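Local coordinates for CELL WALL surface anchor family protein (Streptococcus pneumoniae, PDB 2WW8) that serves as the pilus adhesin RrgA, probably mediating recognition of host cells through a metal-containing, integrin-like domain at one end of an elongated molecule, at residues A[535-540]-A[580-585]; A[214-219]-A[587-592]; A[753-758]-A[778-783]; A[737-742]-A[786-791]. All blocks are in the same frame, centred on the assembly; numbering follows the deposited sequence.

Contact 1. Residues A[535-540]-A[580-585]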
loop_
_atom_site.group_PDB
_atom_site.type_symbol
_atom_site.label_atom_id
_atom_site.label_comp_id
_atom_site.label_asym_id
_atom_site.label_seq_id
_atom_site.Cartn_x
_atom_site.Cartn_y
_atom_site.Cartn_z
ATOM N N PHE A 535 28.350 -17.410 -23.026
ATOM C CA PHE A 535 27.112 -18.193 -23.205
ATOM C C PHE A 535 26.383 -17.712 -24.474
ATOM O O PHE A 535 26.289 -16.510 -24.691
ATOM C CB PHE A 535 26.180 -17.889 -22.030
ATOM C CG PHE A 535 26.750 -18.283 -20.705
ATOM C CD1 PHE A 535 26.928 -19.628 -20.390
ATOM C CD2 PHE A 535 27.106 -17.307 -19.767
ATOM C CE1 PHE A 535 27.446 -20.047 -19.136
ATOM C CE2 PHE A 535 27.631 -17.729 -18.479
ATOM C CZ PHE A 535 27.835 -19.087 -18.191
ATOM N N THR A 536 25.900 -18.629 -25.301
ATOM C CA THR A 536 25.235 -18.315 -26.547
ATOM C C THR A 536 23.871 -19.005 -26.502
ATOM O O THR A 536 23.729 -20.244 -26.313
ATOM C CB THR A 536 26.063 -18.817 -27.751
ATOM O OG1 THR A 536 27.394 -18.274 -27.618
ATOM C CG2 THR A 536 25.485 -18.308 -29.103
ATOM N N VAL A 537 22.845 -18.182 -26.629
ATOM C CA VAL A 537 21.468 -18.692 -26.766
ATOM C C VAL A 537 21.067 -18.399 -28.216
ATOM O O VAL A 537 20.945 -17.208 -28.583
ATOM C CB VAL A 537 20.530 -18.016 -25.737
ATOM C CG1 VAL A 537 19.058 -18.380 -25.924
ATOM C CG2 VAL A 537 20.924 -18.442 -24.292
ATOM N N GLY A 538 20.973 -19.454 -29.026
ATOM C CA GLY A 538 20.462 -19.366 -30.401
ATOM C C GLY A 538 18.939 -19.456 -30.456
ATOM O O GLY A 538 18.269 -20.123 -29.637
ATOM N N ILE A 539 18.368 -18.723 -31.412
ATOM C CA ILE A 539 16.918 -18.742 -31.602
ATOM C C ILE A 539 16.627 -19.386 -32.972
ATOM O O ILE A 539 16.727 -18.725 -34.009
ATOM C CB ILE A 539 16.311 -17.350 -31.541
ATOM C CG1 ILE A 539 16.532 -16.733 -30.151
ATOM C CG2 ILE A 539 14.795 -17.460 -31.766
ATOM C CD1 ILE A 539 16.551 -15.213 -30.263
ATOM N N GLY A 540 16.186 -20.645 -32.971
ATOM C CA GLY A 540 15.741 -21.275 -34.208
ATOM C C GLY A 540 16.894 -21.409 -35.189
ATOM O O GLY A 540 16.660 -21.418 -36.405
ATOM N N ASN A 580 18.398 -17.716 -18.029
ATOM C CA ASN A 580 18.390 -17.999 -16.604
ATOM C C ASN A 580 19.184 -19.252 -16.163
ATOM O O ASN A 580 19.864 -19.244 -15.137
ATOM C CB ASN A 580 16.934 -18.049 -16.116
ATOM C CG ASN A 580 16.826 -17.707 -14.646
ATOM O OD1 ASN A 580 17.640 -16.972 -14.082
ATOM N ND2 ASN A 580 15.883 -18.323 -13.998
ATOM N N ARG A 581 19.051 -20.355 -16.889
ATOM C CA ARG A 581 19.816 -21.570 -16.675
ATOM C C ARG A 581 21.328 -21.286 -16.728
ATOM O O ARG A 581 22.078 -21.725 -15.851
ATOM C CB ARG A 581 19.429 -22.608 -17.763
ATOM C CG ARG A 581 19.906 -24.025 -17.424
ATOM C CD ARG A 581 19.434 -25.074 -18.432
ATOM N NE ARG A 581 20.086 -24.948 -19.755
ATOM C CZ ARG A 581 21.306 -25.395 -20.083
ATOM N NH1 ARG A 581 22.067 -26.029 -19.214
ATOM N NH2 ARG A 581 21.773 -25.257 -21.301
ATOM N N TYR A 582 21.791 -20.536 -17.714
ATOM C CA TYR A 582 23.241 -20.264 -17.826
ATOM C C TYR A 582 23.645 -19.304 -16.679
ATOM O O TYR A 582 24.715 -19.482 -16.056
ATOM C CB TYR A 582 23.612 -19.693 -19.213
ATOM C CG TYR A 582 23.707 -20.714 -20.319
ATOM C CD1 TYR A 582 24.365 -21.911 -20.115
ATOM C CD2 TYR A 582 23.176 -20.462 -21.591
ATOM C CE1 TYR A 582 24.470 -22.863 -21.084
ATOM C CE2 TYR A 582 23.333 -21.406 -22.598
ATOM C CZ TYR A 582 23.952 -22.587 -22.340
ATOM O OH TYR A 582 24.102 -23.529 -23.311
ATOM N N PHE A 583 22.772 -18.338 -16.361
ATOM C CA PHE A 583 23.008 -17.487 -15.207
ATOM C C PHE A 583 23.289 -18.348 -13.942
ATOM O O PHE A 583 24.198 -18.071 -13.157
ATOM C CB PHE A 583 21.842 -16.506 -15.053
ATOM C CG PHE A 583 22.041 -15.451 -13.962
ATOM C CD1 PHE A 583 23.216 -14.705 -13.925
ATOM C CD2 PHE A 583 21.092 -15.214 -12.994
ATOM C CE1 PHE A 583 23.426 -13.722 -12.949
ATOM C CE2 PHE A 583 21.322 -14.257 -11.958
ATOM C CZ PHE A 583 22.479 -13.494 -11.967
ATOM N N HIS A 584 22.451 -19.369 -13.734
ATOM C CA HIS A 584 22.553 -20.237 -12.596
ATOM C C HIS A 584 23.781 -21.164 -12.697
ATOM O O HIS A 584 24.037 -21.902 -11.770
ATOM C CB HIS A 584 21.256 -21.029 -12.331
ATOM C CG HIS A 584 20.154 -20.217 -11.730
ATOM N ND1 HIS A 584 19.385 -19.338 -12.461
ATOM C CD2 HIS A 584 19.673 -20.162 -10.464
ATOM C CE1 HIS A 584 18.486 -18.765 -11.678
ATOM N NE2 HIS A 584 18.649 -19.245 -10.461
ATOM N N THR A 585 24.586 -21.141 -13.753
ATOM C CA THR A 585 25.785 -21.961 -13.618
ATOM C C THR A 585 26.869 -21.128 -12.924
ATOM O O THR A 585 27.905 -21.657 -12.569
ATOM C CB THR A 585 26.324 -22.493 -14.972
ATOM O OG1 THR A 585 26.802 -21.380 -15.745
ATOM C CG2 THR A 585 25.261 -23.282 -15.748
#

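Contact 2. Residues A[214-219]-A[587-592]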
loop_
_atom_site.group_PDB
_atom_site.type_symbol
_atom_site.label_atom_id
_atom_site.label_comp_id
_atom_site.label_asym_id
_atom_site.label_seq_id
_atom_site.Cartn_x
_atom_site.Cartn_y
_atom_site.Cartn_z
ATOM N N THR A 214 15.040 -12.280 -3.791
ATOM C CA THR A 214 15.914 -13.309 -4.308
ATOM C C THR A 214 17.354 -12.759 -4.393
ATOM O O THR A 214 17.594 -11.738 -5.041
ATOM C CB THR A 214 15.391 -13.827 -5.709
ATOM O OG1 THR A 214 14.050 -14.328 -5.543
ATOM C CG2 THR A 214 16.288 -14.971 -6.205
ATOM N N VAL A 215 18.313 -13.467 -3.788
ATOM C CA VAL A 215 19.743 -13.093 -3.733
ATOM C C VAL A 215 20.531 -14.077 -4.588
ATOM O O VAL A 215 20.372 -15.299 -4.424
ATOM C CB VAL A 215 20.292 -13.137 -2.289
ATOM C CG1 VAL A 215 21.696 -12.496 -2.264
ATOM C CG2 VAL A 215 19.347 -12.402 -1.365
ATOM N N TYR A 216 21.337 -13.577 -5.534
ATOM C CA TYR A 216 22.180 -14.449 -6.316
ATOM C C TYR A 216 23.593 -14.324 -5.747
ATOM O O TYR A 216 24.059 -13.211 -5.499
ATOM C CB TYR A 216 22.129 -14.000 -7.781
ATOM C CG TYR A 216 20.723 -14.063 -8.340
ATOM C CD1 TYR A 216 20.159 -15.289 -8.689
ATOM C CD2 TYR A 216 19.966 -12.901 -8.510
ATOM C CE1 TYR A 216 18.869 -15.373 -9.172
ATOM C CE2 TYR A 216 18.674 -12.963 -8.997
ATOM C CZ TYR A 216 18.152 -14.201 -9.334
ATOM O OH TYR A 216 16.873 -14.279 -9.806
ATOM N N GLU A 217 24.313 -15.418 -5.543
ATOM C CA GLU A 217 25.654 -15.272 -4.979
ATOM C C GLU A 217 26.607 -15.995 -5.912
ATOM O O GLU A 217 26.311 -17.088 -6.401
ATOM C CB GLU A 217 25.715 -15.797 -3.527
ATOM C CG GLU A 217 24.626 -15.222 -2.599
ATOM C CD GLU A 217 24.583 -15.805 -1.168
ATOM O OE1 GLU A 217 25.667 -16.140 -0.630
ATOM O OE2 GLU A 217 23.470 -15.924 -0.578
ATOM N N GLN A 218 27.754 -15.378 -6.183
ATOM C CA GLN A 218 28.704 -16.010 -7.067
ATOM C C GLN A 218 29.412 -17.095 -6.288
ATOM O O GLN A 218 29.419 -17.140 -5.068
ATOM C CB GLN A 218 29.761 -15.085 -7.665
ATOM C CG GLN A 218 29.242 -13.923 -8.485
ATOM C CD GLN A 218 28.910 -12.710 -7.619
ATOM O OE1 GLN A 218 29.101 -12.686 -6.375
ATOM N NE2 GLN A 218 28.375 -11.698 -8.274
ATOM N N LYS A 219 30.026 -17.991 -7.035
ATOM C CA LYS A 219 30.795 -19.036 -6.360
ATOM C C LYS A 219 31.888 -18.445 -5.434
ATOM O O LYS A 219 32.251 -19.063 -4.423
ATOM C CB LYS A 219 31.151 -20.124 -7.374
ATOM C CG LYS A 219 29.905 -20.344 -8.324
ATOM C CD LYS A 219 28.802 -21.341 -7.909
ATOM C CE LYS A 219 27.516 -21.104 -8.701
ATOM N NZ LYS A 219 26.647 -22.257 -9.150
ATOM N N VAL A 587 25.934 -18.426 -10.590
ATOM C CA VAL A 587 25.466 -17.947 -9.280
ATOM C C VAL A 587 24.652 -19.075 -8.619
ATOM O O VAL A 587 24.020 -19.888 -9.349
ATOM C CB VAL A 587 24.642 -16.618 -9.406
ATOM C CG1 VAL A 587 25.472 -15.497 -10.037
ATOM C CG2 VAL A 587 23.359 -16.805 -10.257
ATOM N N THR A 588 24.567 -19.089 -7.297
ATOM C CA THR A 588 23.467 -19.834 -6.637
ATOM C C THR A 588 22.362 -18.887 -6.134
ATOM O O THR A 588 22.606 -17.778 -5.702
ATOM C CB THR A 588 23.951 -20.665 -5.415
ATOM O OG1 THR A 588 24.036 -19.809 -4.270
ATOM C CG2 THR A 588 25.327 -21.307 -5.639
ATOM N N GLU A 589 21.115 -19.308 -6.176
ATOM C CA GLU A 589 20.061 -18.404 -5.844
ATOM C C GLU A 589 19.613 -18.743 -4.400
ATOM O O GLU A 589 19.546 -19.932 -4.046
ATOM C CB GLU A 589 18.994 -18.624 -6.899
ATOM C CG GLU A 589 17.657 -18.286 -6.454
ATOM C CD GLU A 589 16.548 -18.573 -7.460
ATOM O OE1 GLU A 589 16.772 -18.643 -8.694
ATOM O OE2 GLU A 589 15.407 -18.712 -6.969
ATOM N N LYS A 590 19.343 -17.744 -3.559
ATOM C CA LYS A 590 18.818 -18.045 -2.225
ATOM C C LYS A 590 17.730 -17.045 -1.942
ATOM O O LYS A 590 17.891 -15.873 -2.280
ATOM C CB LYS A 590 19.927 -17.880 -1.174
ATOM C CG LYS A 590 20.825 -19.101 -1.144
ATOM C CD LYS A 590 22.080 -18.994 -0.264
ATOM C CE LYS A 590 22.909 -20.291 -0.462
ATOM N NZ LYS A 590 24.357 -20.163 -0.074
ATOM N N LYS A 591 16.619 -17.453 -1.344
ATOM C CA LYS A 591 15.559 -16.525 -0.979
ATOM C C LYS A 591 15.886 -15.935 0.390
ATOM O O LYS A 591 16.524 -16.629 1.190
ATOM C CB LYS A 591 14.218 -17.248 -1.056
ATOM C CG LYS A 591 14.021 -17.720 -2.478
ATOM C CD LYS A 591 12.597 -18.080 -2.689
ATOM C CE LYS A 591 12.469 -18.609 -4.115
ATOM N NZ LYS A 591 11.021 -18.856 -4.315
ATOM N N SER A 592 15.518 -14.676 0.621
ATOM C CA SER A 592 15.807 -13.971 1.857
ATOM C C SER A 592 14.885 -14.397 3.005
ATOM O O SER A 592 15.275 -14.270 4.177
ATOM C CB SER A 592 15.607 -12.483 1.649
ATOM O OG SER A 592 14.223 -12.277 1.405
HETATM O O HOH W 1 15.881 -16.944 -10.791
#

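Contact 3. Residues A[753-758]-A[778-783]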
loop_
_atom_site.group_PDB
_atom_site.type_symbol
_atom_site.label_atom_id
_atom_site.label_comp_id
_atom_site.label_asym_id
_atom_site.label_seq_id
_atom_site.Cartn_x
_atom_site.Cartn_y
_atom_site.Cartn_z
ATOM N N GLY A 753 -64.250 22.718 69.644
ATOM C CA GLY A 753 -65.586 23.102 69.266
ATOM C C GLY A 753 -65.709 24.426 68.537
ATOM O O GLY A 753 -66.832 24.858 68.306
ATOM N N ALA A 754 -64.603 25.076 68.160
ATOM C CA ALA A 754 -64.730 26.242 67.258
ATOM C C ALA A 754 -64.845 25.726 65.825
ATOM O O ALA A 754 -64.319 24.656 65.522
ATOM C CB ALA A 754 -63.526 27.220 67.386
ATOM N N VAL A 755 -65.482 26.488 64.948
ATOM C CA VAL A 755 -65.691 26.066 63.557
ATOM C C VAL A 755 -65.132 27.125 62.603
ATOM O O VAL A 755 -65.444 28.307 62.721
ATOM C CB VAL A 755 -67.180 25.806 63.277
ATOM C CG1 VAL A 755 -67.423 25.506 61.798
ATOM C CG2 VAL A 755 -67.724 24.671 64.192
ATOM N N PHE A 756 -64.288 26.716 61.665
ATOM C CA PHE A 756 -63.626 27.654 60.761
ATOM C C PHE A 756 -63.757 27.152 59.329
ATOM O O PHE A 756 -63.949 25.949 59.127
ATOM C CB PHE A 756 -62.131 27.691 61.070
ATOM C CG PHE A 756 -61.783 28.423 62.353
ATOM C CD1 PHE A 756 -61.981 27.823 63.586
ATOM C CD2 PHE A 756 -61.226 29.691 62.316
ATOM C CE1 PHE A 756 -61.642 28.463 64.757
ATOM C CE2 PHE A 756 -60.895 30.362 63.496
ATOM C CZ PHE A 756 -61.097 29.746 64.711
ATOM N N SER A 757 -63.616 28.060 58.366
ATOM C CA SER A 757 -63.616 27.699 56.970
ATOM C C SER A 757 -62.464 28.443 56.327
ATOM O O SER A 757 -62.319 29.645 56.529
ATOM C CB SER A 757 -64.947 28.070 56.313
ATOM O OG SER A 757 -65.977 27.224 56.799
ATOM N N LEU A 758 -61.654 27.724 55.552
ATOM C CA LEU A 758 -60.546 28.309 54.791
ATOM C C LEU A 758 -61.008 28.727 53.393
ATOM O O LEU A 758 -61.417 27.875 52.610
ATOM C CB LEU A 758 -59.370 27.325 54.707
ATOM C CG LEU A 758 -58.036 27.804 54.114
ATOM C CD1 LEU A 758 -57.574 29.201 54.572
ATOM C CD2 LEU A 758 -56.931 26.740 54.365
ATOM N N TYR A 778 -61.803 21.753 53.935
ATOM C CA TYR A 778 -61.504 22.810 54.894
ATOM C C TYR A 778 -62.672 23.796 55.034
ATOM O O TYR A 778 -62.479 25.003 55.196
ATOM C CB TYR A 778 -60.198 23.521 54.521
ATOM C CG TYR A 778 -59.002 22.601 54.537
ATOM C CD1 TYR A 778 -58.894 21.581 55.484
ATOM C CD2 TYR A 778 -57.965 22.763 53.604
ATOM C CE1 TYR A 778 -57.784 20.735 55.511
ATOM C CE2 TYR A 778 -56.850 21.921 53.615
ATOM C CZ TYR A 778 -56.769 20.909 54.567
ATOM O OH TYR A 778 -55.660 20.095 54.582
ATOM N N GLN A 779 -63.889 23.269 54.967
ATOM C CA GLN A 779 -65.099 24.052 55.168
ATOM C C GLN A 779 -65.721 23.491 56.435
ATOM O O GLN A 779 -65.810 22.260 56.557
ATOM C CB GLN A 779 -66.019 23.903 53.961
ATOM C CG GLN A 779 -65.425 24.597 52.764
ATOM C CD GLN A 779 -65.742 26.065 52.789
ATOM O OE1 GLN A 779 -66.886 26.453 53.066
ATOM N NE2 GLN A 779 -64.746 26.893 52.499
ATOM N N ASN A 780 -66.066 24.375 57.382
ATOM C CA ASN A 780 -66.652 23.945 58.657
ATOM C C ASN A 780 -65.785 22.972 59.424
ATOM O O ASN A 780 -66.242 21.915 59.838
ATOM C CB ASN A 780 -67.999 23.244 58.432
ATOM C CG ASN A 780 -69.096 24.214 58.087
ATOM O OD1 ASN A 780 -68.884 25.229 57.426
ATOM N ND2 ASN A 780 -70.294 23.907 58.559
ATOM N N VAL A 781 -64.515 23.297 59.596
ATOM C CA VAL A 781 -63.656 22.380 60.329
ATOM C C VAL A 781 -63.836 22.742 61.797
ATOM O O VAL A 781 -63.770 23.904 62.177
ATOM C CB VAL A 781 -62.195 22.413 59.858
ATOM C CG1 VAL A 781 -62.154 22.210 58.355
ATOM C CG2 VAL A 781 -61.551 23.748 60.187
ATOM N N ARG A 782 -64.099 21.719 62.600
ATOM C CA ARG A 782 -64.389 21.901 64.003
ATOM C C ARG A 782 -63.129 21.470 64.761
ATOM O O ARG A 782 -62.640 20.356 64.529
ATOM C CB ARG A 782 -65.573 21.003 64.363
ATOM C CG ARG A 782 -65.964 21.068 65.813
ATOM C CD ARG A 782 -67.269 20.299 66.007
ATOM N NE ARG A 782 -67.798 20.474 67.361
ATOM C CZ ARG A 782 -68.671 21.420 67.709
ATOM N NH1 ARG A 782 -69.135 22.293 66.809
ATOM N NH2 ARG A 782 -69.068 21.480 68.975
ATOM N N THR A 783 -62.604 22.311 65.647
ATOM C CA THR A 783 -61.427 21.974 66.452
ATOM C C THR A 783 -61.711 20.873 67.477
ATOM O O THR A 783 -62.832 20.801 68.000
ATOM C CB THR A 783 -60.854 23.211 67.208
ATOM O OG1 THR A 783 -61.837 23.759 68.117
ATOM C CG2 THR A 783 -60.362 24.286 66.217
#

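Contact 4. Residues A[737-742]-A[786-791]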
loop_
_atom_site.group_PDB
_atom_site.type_symbol
_atom_site.label_atom_id
_atom_site.label_comp_id
_atom_site.label_asym_id
_atom_site.label_seq_id
_atom_site.Cartn_x
_atom_site.Cartn_y
_atom_site.Cartn_z
ATOM N N ASP A 737 -48.401 24.247 53.614
ATOM C CA ASP A 737 -49.051 23.850 54.854
ATOM C C ASP A 737 -48.872 24.880 55.986
ATOM O O ASP A 737 -47.868 25.602 56.048
ATOM C CB ASP A 737 -48.567 22.466 55.274
ATOM C CG ASP A 737 -47.130 22.474 55.748
ATOM O OD1 ASP A 737 -46.202 22.796 54.966
ATOM O OD2 ASP A 737 -46.937 22.158 56.940
ATOM N N ILE A 738 -49.860 24.945 56.880
ATOM C CA ILE A 738 -49.920 25.942 57.943
ATOM C C ILE A 738 -50.929 25.421 58.977
ATOM O O ILE A 738 -51.957 24.823 58.631
ATOM C CB ILE A 738 -50.248 27.373 57.409
ATOM C CG1 ILE A 738 -50.187 28.390 58.555
ATOM C CG2 ILE A 738 -51.611 27.428 56.674
ATOM C CD1 ILE A 738 -49.920 29.836 58.108
ATOM N N GLU A 739 -50.601 25.592 60.250
ATOM C CA GLU A 739 -51.446 25.097 61.326
ATOM C C GLU A 739 -51.633 26.214 62.361
ATOM O O GLU A 739 -50.661 26.912 62.682
ATOM C CB GLU A 739 -50.777 23.907 61.990
ATOM C CG GLU A 739 -51.605 23.344 63.115
ATOM C CD GLU A 739 -50.939 22.123 63.676
ATOM O OE1 GLU A 739 -50.056 22.272 64.555
ATOM O OE2 GLU A 739 -51.289 21.028 63.179
ATOM N N PHE A 740 -52.856 26.355 62.871
ATOM C CA PHE A 740 -53.221 27.379 63.857
ATOM C C PHE A 740 -53.769 26.609 65.068
ATOM O O PHE A 740 -54.347 25.511 64.931
ATOM C CB PHE A 740 -54.332 28.296 63.333
ATOM C CG PHE A 740 -54.000 29.069 62.072
ATOM C CD1 PHE A 740 -54.221 28.537 60.804
ATOM C CD2 PHE A 740 -53.522 30.363 62.148
ATOM C CE1 PHE A 740 -53.926 29.269 59.639
ATOM C CE2 PHE A 740 -53.234 31.097 60.983
ATOM C CZ PHE A 740 -53.448 30.558 59.721
ATOM N N ILE A 741 -53.554 27.165 66.259
ATOM C CA ILE A 741 -54.119 26.600 67.467
ATOM C C ILE A 741 -55.124 27.622 67.992
ATOM O O ILE A 741 -54.766 28.785 68.289
ATOM C CB ILE A 741 -53.067 26.282 68.523
ATOM C CG1 ILE A 741 -52.039 25.292 67.972
ATOM C CG2 ILE A 741 -53.748 25.680 69.778
ATOM C CD1 ILE A 741 -50.643 25.802 67.959
ATOM N N LYS A 742 -56.387 27.185 68.068
ATOM C CA LYS A 742 -57.450 28.000 68.669
ATOM C C LYS A 742 -57.308 27.959 70.196
ATOM O O LYS A 742 -57.274 26.867 70.780
ATOM C CB LYS A 742 -58.837 27.449 68.315
ATOM C CG LYS A 742 -59.964 28.404 68.833
ATOM C CD LYS A 742 -60.036 29.640 67.910
ATOM C CE LYS A 742 -61.182 30.599 68.262
ATOM N NZ LYS A 742 -61.101 30.979 69.699
ATOM N N ASP A 786 -57.129 19.454 71.135
ATOM C CA ASP A 786 -55.839 20.127 70.932
ATOM C C ASP A 786 -55.941 21.544 70.357
ATOM O O ASP A 786 -54.946 22.262 70.306
ATOM C CB ASP A 786 -54.887 19.266 70.088
ATOM C CG ASP A 786 -55.422 18.983 68.676
ATOM O OD1 ASP A 786 -56.399 19.609 68.208
ATOM O OD2 ASP A 786 -54.862 18.098 67.997
ATOM N N GLY A 787 -57.132 21.970 69.945
ATOM C CA GLY A 787 -57.337 23.314 69.411
ATOM C C GLY A 787 -56.883 23.481 67.967
ATOM O O GLY A 787 -57.017 24.570 67.398
ATOM N N LYS A 788 -56.345 22.415 67.370
ATOM C CA LYS A 788 -55.667 22.540 66.066
ATOM C C LYS A 788 -56.530 22.649 64.828
ATOM O O LYS A 788 -57.453 21.871 64.634
ATOM C CB LYS A 788 -54.646 21.425 65.854
ATOM C CG LYS A 788 -53.485 21.547 66.804
ATOM C CD LYS A 788 -52.468 20.474 66.539
ATOM C CE LYS A 788 -51.255 20.650 67.440
ATOM N NZ LYS A 788 -50.681 19.279 67.564
ATOM N N LEU A 789 -56.218 23.635 64.004
ATOM C CA LEU A 789 -56.692 23.708 62.630
ATOM C C LEU A 789 -55.539 23.505 61.655
ATOM O O LEU A 789 -54.753 24.432 61.424
ATOM C CB LEU A 789 -57.248 25.094 62.368
ATOM C CG LEU A 789 -58.529 25.438 63.125
ATOM C CD1 LEU A 789 -58.644 26.920 63.014
ATOM C CD2 LEU A 789 -59.754 24.722 62.580
ATOM N N THR A 790 -55.457 22.314 61.073
ATOM C CA THR A 790 -54.304 21.868 60.280
ATOM C C THR A 790 -54.645 21.842 58.785
ATOM O O THR A 790 -55.481 21.024 58.354
ATOM C CB THR A 790 -53.846 20.475 60.752
ATOM O OG1 THR A 790 -53.470 20.566 62.131
ATOM C CG2 THR A 790 -52.634 19.955 59.920
ATOM N N PHE A 791 -54.001 22.738 58.031
ATOM C CA PHE A 791 -54.104 22.822 56.571
ATOM C C PHE A 791 -52.827 22.356 55.844
ATOM O O PHE A 791 -51.717 22.750 56.203
ATOM C CB PHE A 791 -54.473 24.241 56.153
ATOM C CG PHE A 791 -55.622 24.803 56.946
ATOM C CD1 PHE A 791 -56.852 24.163 56.946
ATOM C CD2 PHE A 791 -55.460 25.937 57.706
ATOM C CE1 PHE A 791 -57.900 24.668 57.693
ATOM C CE2 PHE A 791 -56.519 26.465 58.435
ATOM C CZ PHE A 791 -57.732 25.814 58.429
#

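Contact 1. Residues A[535-540]-A[580-585]
Tyr582 lies over one face of the Phe535 ring, its CB 3.8 Å from the centroid of that ring and close to its normal, a CH-pi contact. The two rings are nearly parallel, with planes at 23°, but they have slid apart until they barely overlap. What rests over the face of Tyr582 is chiefly the CD1 side of Phe535, with CD1 3.4 Å from CG of Tyr582. Val537 comes at the edge of the tyrosine ring, with its CG2 4.1 Å from CD2 of Tyr582. The first torsion of Tyr582 (chi1 -79°) sets CG anti to the carbonyl carbon, which brings CB and CG over Phe535. Tyrosine suits the place because its flat body packs on apolar groups while its OH reaches Glu564 O and Thr567 OG1. At the far end of Phe535, CZ meets Thr585 OG1 at 3.5 Å. That hydroxyl is held by Tyr582 O, which accepts both OG1 (2.8 Å, on a lone pair in the carbonyl plane) and the backbone N of Thr585. Helix 575-583 is thus seated by its last turn on strand 533-539 of the parallel sheet, the helix-on-sheet packing of a von Willebrand factor A (integrin I-like) domain.

Contact 2. Residues A[214-219]-A[587-592]
Tyr216 and Glu589 stand side by side on one face of an antiparallel strand pair, pointing the same way, with ring and carboxylate planes 83° apart. The glutamate has CG anti to its own N (chi1 154°) and is extended from there, which carries OE1 level with the outer part of the ring, 3.9 Å from CE1 of Tyr216. A water lying in the ring plane joins the two ends: it is 3.0 Å from Tyr216 OH and donates to Glu589 OE1, which also takes a hydrogen bond from His584. On one flank Thr214 places its methyl CG2 3.6 Å from CG of Glu589; on the other, CG2 of Val587 packs 3.9 Å from CD1 of Tyr216. The opposite face carries Val215, Glu217, Thr588 and Lys590. There Glu217, its CG anti to the carbonyl carbon (chi1 -51°), crosses extended Lys590 at about a right angle, OE2 lying 3.4 Å from CD of Lys590. From the loop after the strand, Lys219, bent at chi2 and chi4, brings CE 3.8 Å from CG2 of Thr588. Paired backbone bonds link Val215 with Lys590 and Glu217 with Thr588. The charges meet only loosely: Glu217 OE1 is 4.3 Å from Lys590 NZ, beyond a salt bridge, and pairs with Lys221 instead. Cohesion therefore rests on the backbone ladder and aliphatic packing, with the lysine-glutamate attraction probably a modest, solvent-weakened addition.

Contact 3. Residues A[753-758]-A[778-783]
A G1 beta bulge joins these antiparallel segments: Asn780 and Val781 together face Phe756. Val781 N donates to Phe756 O (2.8 Å), while Asn780 N turns to the hydroxyl of Ser757, reaching OG at 2.9 Å in a nearly straight bond (170°). Asn780 has positive phi, a conformation asparagine tolerates well, and Ser757, whose OG also bonds Asn804, is short enough to meet a backbone amide. Beside the bulge, Val755 sets CG1 3.6 Å from CA of Asn780. Beyond it, Leu758 and Tyr778 run side by side, their CB atoms 3.9 Å apart. The pairing belongs to a prealbumin-like domain of the CNA_B type, where strand 755-761 also pairs with strand 797-805 and Phe756 and Val781 turn inward onto Leu789. At the other end Thr783 ties down the start of the segment 753-758. Its OG1 sits between its own N and carbonyl carbon (chi1 61°), accepts Ala754 N at 3.1 Å and also bonds Leu751 O, while its backbone O receives Gly753 N (2.9 Å). Gly753 fits because any CB would be jammed against the preceding carbonyl; its bare CA lies 3.7 Å from the plane of the Arg782 guanidinium, toward the rim of one face.

Contact 4. Residues A[737-742]-A[786-791]
Glu739 reaches from its own strand over the neighbouring one, crossing both Lys788 and Thr790. It leaves the backbone with CG anti to N (chi1 -180°). Its CB stands 4.1 Å from Leu789 O, and its CG lies 3.5 Å from OG1 of Thr790. The carboxylate carbon CD then comes 3.6 Å from CD of Lys788, and the two oxygens part company. OE1 lies along the lysine's aliphatic end, 3.5 Å from CE; OE2 accepts the hydroxyl of Thr790, at a modelled length of 2.5 Å that is very short and best read with caution. On the other face, Phe740 and Phe791 cross at about a right angle, CD1 of Phe740 coming to the edge of the Phe791 ring, 3.9 Å from CE2. Glycine suits position 787, where phi is positive and a CB would clash with Lys742 O; just before it Asp786 OD1 accepts Lys788 N in an Asx turn. Gly787 O also receives Lys742 N (2.8 Å); the NZ of this lysine is covalently joined to Asn854 CG, the intramolecular isopeptide bond known from CNA_B pilin domains. The chemistry thus divides by face: a more exposed side where the carboxylate lies by the Thr790 hydroxyl and, beyond salt-bridge range, the Lys788 ammonium, whose attraction is probably weak, and an apolar side of Phe740, Leu789 and Phe791, with the strand separately tied to strand 849-854 by the Lys742 crosslink.

How the contacts relate
The four contacts form two touching pairs far apart in the rod-like chain: contacts 1 and 4 have centres about 122 Å apart, on opposite sides of the chain's centre. Contacts 1 and 2, with centres 18 Å apart, follow directly as helix 575-583 runs into strand 587-591. Phe583 meets Tyr216 edge to face, coupling the metal-bearing domain to the strands that lead in and out of it. In contact 1 the side chain of Thr536 lies about 12 Å from the bound magnesium ion. Contacts 3 and 4, centres 10 Å apart, share one core, where Phe756 CZ packs 3.4 Å from CD of the crosslinked Lys742.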